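Local coordinates for protein CDP-glucose 4,6-dehydratase (Salmonella enterica subsp. enterica serovar Typhi, PDB 1WVG) that catalyses, with NAD+ as cofactor, the dehydration of CDP-D-glucose to CDP-4-dehydro-6-deoxy-D-glucose, an early step toward the 3,6-dideoxy sugar of the lipopolysaccharide O-antigen, at residues L25-T30 with D341-S346; S174-A179 with V186-V191; V276-T281 with E324-I329. All coordinates share one frame; numbering follows the deposited sequence.

Interaction 1: L25-T30 with D341-S346; sequences LSLWLT and DMLICS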
# COMPACT_ATOMS: atom_id res chain seq x y z
N LEU A 25 19.91 31.14 -2.81
CA LEU A 25 20.94 30.12 -2.81
C LEU A 25 22.26 30.67 -3.32
O LEU A 25 23.33 30.49 -2.72
CB LEU A 25 20.53 28.87 -3.65
CG LEU A 25 21.59 27.76 -3.58
CD1 LEU A 25 21.82 27.32 -2.14
CD2 LEU A 25 21.18 26.58 -4.45
N SER A 26 22.19 31.32 -4.47
CA SER A 26 23.44 31.84 -5.02
C SER A 26 24.16 32.80 -4.07
O SER A 26 25.38 32.78 -3.86
CB SER A 26 23.17 32.49 -6.37
OG SER A 26 22.51 31.56 -7.20
N LEU A 27 23.36 33.65 -3.46
CA LEU A 27 23.88 34.56 -2.51
C LEU A 27 24.58 33.80 -1.37
O LEU A 27 25.75 34.05 -1.03
CB LEU A 27 22.72 35.33 -1.95
CG LEU A 27 23.22 36.42 -1.04
CD1 LEU A 27 24.23 37.26 -1.81
CD2 LEU A 27 22.04 37.30 -0.66
N TRP A 28 23.85 32.85 -0.79
CA TRP A 28 24.39 32.06 0.31
C TRP A 28 25.73 31.47 -0.06
O TRP A 28 26.75 31.60 0.64
CB TRP A 28 23.44 30.87 0.63
CG TRP A 28 23.65 30.34 2.04
CD1 TRP A 28 24.79 30.46 2.78
CD2 TRP A 28 22.68 29.68 2.89
NE1 TRP A 28 24.60 29.91 4.03
CE2 TRP A 28 23.31 29.41 4.12
CE3 TRP A 28 21.33 29.28 2.73
CZ2 TRP A 28 22.61 28.78 5.17
CZ3 TRP A 28 20.64 28.67 3.77
CH2 TRP A 28 21.29 28.42 4.98
N LEU A 29 25.66 30.75 -1.18
CA LEU A 29 26.79 30.05 -1.76
C LEU A 29 28.02 30.95 -2.04
O LEU A 29 29.16 30.65 -1.65
CB LEU A 29 26.36 29.24 -3.01
CG LEU A 29 25.73 27.86 -2.73
CD1 LEU A 29 25.54 27.02 -4.00
CD2 LEU A 29 26.55 27.07 -1.69
N THR A 30 27.79 32.08 -2.73
CA THR A 30 28.95 32.92 -3.01
C THR A 30 29.51 33.46 -1.73
O THR A 30 30.72 33.60 -1.51
CB THR A 30 28.65 34.05 -3.98
OG1 THR A 30 27.73 34.86 -3.33
CG2 THR A 30 28.01 33.51 -5.24
N ASP A 341 19.35 48.94 2.54
CA ASP A 341 20.27 48.14 1.72
C ASP A 341 19.96 46.64 1.87
O ASP A 341 20.41 45.96 2.82
CB ASP A 341 21.76 48.37 2.02
CG ASP A 341 22.67 47.51 1.18
OD1 ASP A 341 22.27 46.74 0.31
OD2 ASP A 341 23.94 47.66 1.45
N MET A 342 19.21 46.13 0.88
CA MET A 342 18.76 44.76 0.82
C MET A 342 19.84 43.70 0.75
O MET A 342 19.76 42.66 1.40
CB MET A 342 17.55 44.59 -0.10
CG MET A 342 16.37 45.49 0.29
SD MET A 342 16.18 45.77 2.08
CE MET A 342 15.28 44.25 2.52
N LEU A 343 20.89 43.96 0.01
CA LEU A 343 21.94 42.98 -0.01
C LEU A 343 22.39 42.83 1.42
O LEU A 343 22.61 41.75 1.96
CB LEU A 343 23.15 43.43 -0.85
CG LEU A 343 24.29 42.42 -0.80
CD1 LEU A 343 23.93 41.26 -1.71
CD2 LEU A 343 25.58 43.05 -1.30
N ILE A 344 22.53 43.95 2.06
CA ILE A 344 22.97 43.89 3.42
C ILE A 344 21.95 43.22 4.34
O ILE A 344 22.27 42.42 5.20
CB ILE A 344 23.46 45.26 3.84
CG1 ILE A 344 24.83 45.44 3.19
CG2 ILE A 344 23.57 45.30 5.36
CD1 ILE A 344 25.28 44.16 2.47
N CYS A 345 20.68 43.51 4.16
CA CYS A 345 19.65 42.85 4.98
C CYS A 345 19.65 41.35 4.73
O CYS A 345 19.63 40.55 5.66
CB CYS A 345 18.27 43.39 4.59
SG CYS A 345 18.12 45.11 5.12
N SER A 346 19.66 40.99 3.43
CA SER A 346 19.66 39.63 2.97
C SER A 346 20.88 38.94 3.55
O SER A 346 20.77 37.88 4.15
CB SER A 346 19.52 39.50 1.45
OG SER A 346 18.30 40.14 1.05
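Leu27, on helix 20-31, is the one residue of 25-30 that touches 341-346, spreading its two methyl branches over the first turn of helix 342-355. One branch meets a leucine: Leu27 CD1 lies 4.0 Å from Leu343 CD1, the two side chains crossing at a slant. The other rests on a serine, with Leu27 CD2 4.0 Å from Ser346 CB. The chi1 of Leu27, -174°, swings CG away from the backbone N and toward helix 342-355. One residue on, Trp28 packs against Ile350 and Met354 farther along helix 342-355 and against helix 236-251, so the C-terminal helix is laid against the Rossmann helix that follows strand 11-15. On the other helix, Ser346 turns its methylene to Leu27 while its hydroxyl is held elsewhere: Ser346 OG donates to Met342 O at 2.9 Å from above the carbonyl plane, and it is also bonded to Trp332 NE1 of helix 322-337. Asp341 caps the helix through weak bonds from the N-H groups of Leu343 and Ile344. With the serine hydroxyl engaged away from Leu27, the touching surface is carbon alone, and this contact rests on van der Waals packing, with no polar pair across it.

Interaction 2: S174-A179 with V186-V191; sequences SFFNPA and VGLASV
With chi1 at -49°, Phe176 sets CG anti to its own carbonyl carbon and tilts its ring over Val186, whose CG1 in turn stands opposite the backbone N (chi1 -176°) and faces the ring. The pair closes a beta-alpha-beta crossover of the Rossmann fold: the chain runs from helix 156-175 through helix 181-184 into strand 187-197 of the parallel sheet. Val186 CG1 sits over one face, 4.2 Å from the centroid of the Phe176 ring and 26° off its normal, a CH-pi contact. The closest pair is Phe176 CD2 and Val186 CB, 3.6 Å apart. Two residues along, Leu188 reaches the other ortho carbon obliquely, its CD2 lying 3.8 Å from Phe176 CD1. Val118 and Lys119 of helix 100-121 and Phe171 of helix 156-175 also touch the Phe176 side chain, while Val186 and Leu188 both pack on Val127 of the adjoining strand 126-130. Beyond the ring, Asn177 forms an Asx turn, its OD1 taking the N-H of Ala179 in its carbonyl plane, on a lone pair; here Asn177 packs on Tyr154 of the second subunit. The two backbones are tied by one water, which donates to Phe176 O at 2.6 Å and to Val186 O at 3.0 Å.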
# COMPACT_ATOMS: atom_id res chain seq x y z
N SER A 174 19.99 3.98 -14.28
CA SER A 174 20.68 3.65 -15.51
C SER A 174 22.07 4.21 -15.72
O SER A 174 22.87 3.58 -16.43
CB SER A 174 19.90 4.22 -16.67
OG SER A 174 18.53 3.97 -16.54
N PHE A 175 22.30 5.42 -15.20
CA PHE A 175 23.57 6.06 -15.44
C PHE A 175 24.44 6.44 -14.25
O PHE A 175 25.66 6.55 -14.40
CB PHE A 175 23.31 7.27 -16.33
CG PHE A 175 22.43 6.99 -17.53
CD1 PHE A 175 21.23 7.68 -17.70
CD2 PHE A 175 22.80 6.07 -18.51
CE1 PHE A 175 20.41 7.47 -18.82
CE2 PHE A 175 21.98 5.83 -19.62
CZ PHE A 175 20.78 6.53 -19.78
N PHE A 176 23.85 6.69 -13.10
CA PHE A 176 24.62 7.06 -11.91
C PHE A 176 24.35 6.02 -10.84
O PHE A 176 24.06 6.34 -9.68
CB PHE A 176 24.19 8.47 -11.38
CG PHE A 176 24.15 9.51 -12.48
CD1 PHE A 176 22.97 10.20 -12.77
CD2 PHE A 176 25.28 9.81 -13.25
CE1 PHE A 176 22.90 11.14 -13.81
CE2 PHE A 176 25.23 10.75 -14.28
CZ PHE A 176 24.04 11.43 -14.56
N ASN A 177 24.38 4.74 -11.24
CA ASN A 177 24.03 3.71 -10.30
C ASN A 177 24.94 3.59 -9.08
O ASN A 177 26.14 3.41 -9.20
CB ASN A 177 23.81 2.38 -11.01
CG ASN A 177 23.03 1.43 -10.15
OD1 ASN A 177 23.43 1.04 -9.05
ND2 ASN A 177 21.86 1.09 -10.64
N PRO A 178 24.39 3.65 -7.88
CA PRO A 178 25.26 3.51 -6.71
C PRO A 178 26.24 2.34 -6.82
O PRO A 178 27.36 2.43 -6.33
CB PRO A 178 24.34 3.43 -5.49
CG PRO A 178 23.02 4.07 -5.93
CD PRO A 178 23.00 4.04 -7.47
N ALA A 179 25.82 1.26 -7.50
CA ALA A 179 26.63 0.05 -7.71
C ALA A 179 27.92 0.37 -8.42
O ALA A 179 29.01 -0.02 -8.01
CB ALA A 179 25.90 -1.00 -8.54
N VAL A 186 29.24 9.85 -9.53
CA VAL A 186 28.10 10.77 -9.34
C VAL A 186 27.10 10.55 -8.19
O VAL A 186 26.51 9.51 -8.05
CB VAL A 186 27.30 11.05 -10.60
CG1 VAL A 186 26.22 12.07 -10.23
CG2 VAL A 186 28.17 11.67 -11.67
N GLY A 187 26.87 11.56 -7.36
CA GLY A 187 25.88 11.49 -6.30
C GLY A 187 24.66 12.30 -6.79
O GLY A 187 24.80 13.44 -7.21
N LEU A 188 23.46 11.72 -6.76
CA LEU A 188 22.33 12.50 -7.23
C LEU A 188 21.19 12.38 -6.27
O LEU A 188 20.73 11.27 -6.01
CB LEU A 188 21.87 11.91 -8.56
CG LEU A 188 20.53 12.40 -9.10
CD1 LEU A 188 20.48 13.92 -9.29
CD2 LEU A 188 20.35 11.75 -10.46
N ALA A 189 20.73 13.50 -5.75
CA ALA A 189 19.61 13.49 -4.84
C ALA A 189 18.50 14.35 -5.39
O ALA A 189 18.81 15.32 -6.06
CB ALA A 189 20.02 14.11 -3.50
N SER A 190 17.23 13.94 -5.11
CA SER A 190 15.99 14.66 -5.43
C SER A 190 15.51 15.19 -4.12
O SER A 190 15.40 14.44 -3.16
CB SER A 190 14.90 13.86 -6.09
OG SER A 190 15.28 13.63 -7.44
N VAL A 191 15.33 16.50 -4.06
CA VAL A 191 14.96 17.16 -2.85
C VAL A 191 13.59 17.78 -3.01
O VAL A 191 13.32 18.44 -4.02
CB VAL A 191 16.05 18.15 -2.45
CG1 VAL A 191 17.29 17.34 -2.12
CG2 VAL A 191 16.33 18.97 -3.69
O HOH W 1 24.20 7.72 -7.47

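Interaction 3: V276-T281 with E324-I329; sequences VDKMVT and ETLSRI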
# COMPACT_ATOMS: atom_id res chain seq x y z
N VAL A 276 -2.57 34.60 7.01
CA VAL A 276 -3.04 35.92 6.70
C VAL A 276 -3.41 36.68 7.98
O VAL A 276 -3.07 37.84 8.12
CB VAL A 276 -4.16 35.90 5.68
CG1 VAL A 276 -5.39 35.30 6.35
CG2 VAL A 276 -4.45 37.34 5.29
N ASP A 277 -4.06 36.01 8.93
CA ASP A 277 -4.42 36.68 10.17
C ASP A 277 -3.19 37.21 10.89
O ASP A 277 -3.09 38.33 11.44
CB ASP A 277 -5.28 35.75 11.05
CG ASP A 277 -6.75 35.79 10.73
OD1 ASP A 277 -7.25 36.57 9.94
OD2 ASP A 277 -7.44 34.86 11.33
N LYS A 278 -2.19 36.36 10.90
CA LYS A 278 -0.97 36.74 11.58
C LYS A 278 -0.25 37.94 10.91
O LYS A 278 0.26 38.90 11.55
CB LYS A 278 -0.08 35.50 11.72
CG LYS A 278 1.06 35.73 12.70
CD LYS A 278 0.61 36.28 14.06
CE LYS A 278 1.01 35.41 15.24
NZ LYS A 278 -0.07 35.20 16.22
N MET A 279 -0.20 37.80 9.59
CA MET A 279 0.40 38.78 8.72
C MET A 279 -0.29 40.15 8.95
O MET A 279 0.38 41.18 9.15
CB MET A 279 0.32 38.28 7.26
CG MET A 279 1.36 37.19 6.94
SD MET A 279 3.08 37.83 7.09
CE MET A 279 3.28 38.47 5.41
N VAL A 280 -1.64 40.15 8.97
CA VAL A 280 -2.44 41.36 9.22
C VAL A 280 -1.91 42.04 10.48
O VAL A 280 -1.58 43.23 10.57
CB VAL A 280 -3.93 41.00 9.38
CG1 VAL A 280 -4.66 42.01 10.26
CG2 VAL A 280 -4.63 40.76 8.02
N THR A 281 -1.80 41.20 11.48
CA THR A 281 -1.31 41.62 12.75
C THR A 281 0.12 42.16 12.70
O THR A 281 0.42 43.20 13.29
CB THR A 281 -1.40 40.39 13.65
OG1 THR A 281 -2.76 40.20 14.01
CG2 THR A 281 -0.49 40.55 14.86
N GLU A 324 8.17 33.27 13.70
CA GLU A 324 9.42 33.98 13.60
C GLU A 324 9.65 34.29 12.14
O GLU A 324 9.96 35.41 11.71
CB GLU A 324 10.54 33.09 14.16
CG GLU A 324 11.81 33.13 13.30
CD GLU A 324 12.76 34.19 13.76
OE1 GLU A 324 12.60 35.38 13.53
OE2 GLU A 324 13.79 33.69 14.41
N THR A 325 9.42 33.25 11.36
CA THR A 325 9.53 33.37 9.95
C THR A 325 8.65 34.55 9.45
O THR A 325 9.15 35.49 8.86
CB THR A 325 9.24 31.98 9.36
OG1 THR A 325 10.40 31.18 9.59
CG2 THR A 325 8.89 32.06 7.88
N LEU A 326 7.33 34.55 9.74
CA LEU A 326 6.45 35.63 9.31
C LEU A 326 6.96 36.99 9.75
O LEU A 326 6.92 38.01 9.06
CB LEU A 326 5.04 35.36 9.84
CG LEU A 326 4.38 34.22 9.09
CD1 LEU A 326 2.95 34.09 9.57
CD2 LEU A 326 4.41 34.46 7.57
N SER A 327 7.48 37.01 10.95
CA SER A 327 7.98 38.25 11.45
C SER A 327 9.13 38.79 10.61
O SER A 327 9.17 39.97 10.25
CB SER A 327 8.36 38.09 12.89
OG SER A 327 9.11 39.24 13.22
N ARG A 328 10.06 37.91 10.27
CA ARG A 328 11.21 38.24 9.47
C ARG A 328 10.84 38.66 8.07
O ARG A 328 11.50 39.54 7.53
CB ARG A 328 12.18 37.07 9.38
CG ARG A 328 13.04 36.97 10.62
CD ARG A 328 13.79 35.63 10.70
NE ARG A 328 14.75 35.54 11.81
CZ ARG A 328 15.92 36.23 11.90
NH1 ARG A 328 16.33 37.08 10.97
NH2 ARG A 328 16.71 36.04 12.96
N ILE A 329 9.81 38.06 7.48
CA ILE A 329 9.40 38.46 6.12
C ILE A 329 8.93 39.91 6.09
O ILE A 329 9.17 40.66 5.13
CB ILE A 329 8.23 37.61 5.65
CG1 ILE A 329 8.74 36.23 5.37
CG2 ILE A 329 7.56 38.10 4.38
CD1 ILE A 329 7.59 35.32 4.95
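Leu326 pushes its two methyl groups between Met279 and Lys278 of helix 272-283, and the two sides of this wedge differ in kind. The tight side is the buried one. Met279 leaves its backbone to the side of helix 322-337, and its end then turns nearer: the bend at chi2 (-63°) brings SD to 3.7 Å from Leu326 CD2, the two side chains crossing at about a right angle. A further bend at chi3 (-88°) directs the terminal methyl toward the next turn, where Met279 CE lies 4.4 Å from Ile329 CG2, a lighter touch. On the more open side, Lys278 offers only the root of its chain: its CB and CG are each 4.0 Å from Leu326 CD1, and the bent remainder leads the ammonium group away from the apolar surface. Charge is kept off the joint on the other helix too. Arg328 takes no part in the contact; it pairs with Glu324 one turn earlier, NE to OE1 2.8 Å, while its NH1 makes salt bridges to Glu349 and Asp352 of helix 342-355. The segment axes come within 10.1 Å and cross at -47°, with Met279 and Leu326 at the point where the alpha carbons are nearest. Beneath them, Ile208 of helix 207-216 touches both Met279 and Leu326, Leu212 meets Ile329, and Ile197 of strand 187-197 supports Leu326 and Ile329, so helices 272-283 and 322-337 share an apolar floor built from helix 207-216 and the end of that strand.

In the fold
All three contacts are mainly buried and apolar, but they lie in different layers. Interaction 1 joins a Rossmann helix to the C-terminal helix, and interaction 3 packs two helices outside the main sheet; they are neighbours through helices 322-337 and 342-355, which follow each other in the chain and are bonded to one another. Interaction 2, about 39 Å from interaction 3 between centres and across the middle of the chain, is the one in which an aromatic ring and a bridging water take part across the contact, and the one near a second subunit. Strand 187-197 links interactions 2 and 3: it begins beneath the phenylalanine of interaction 2 and ends, at Ile197, against interaction 3.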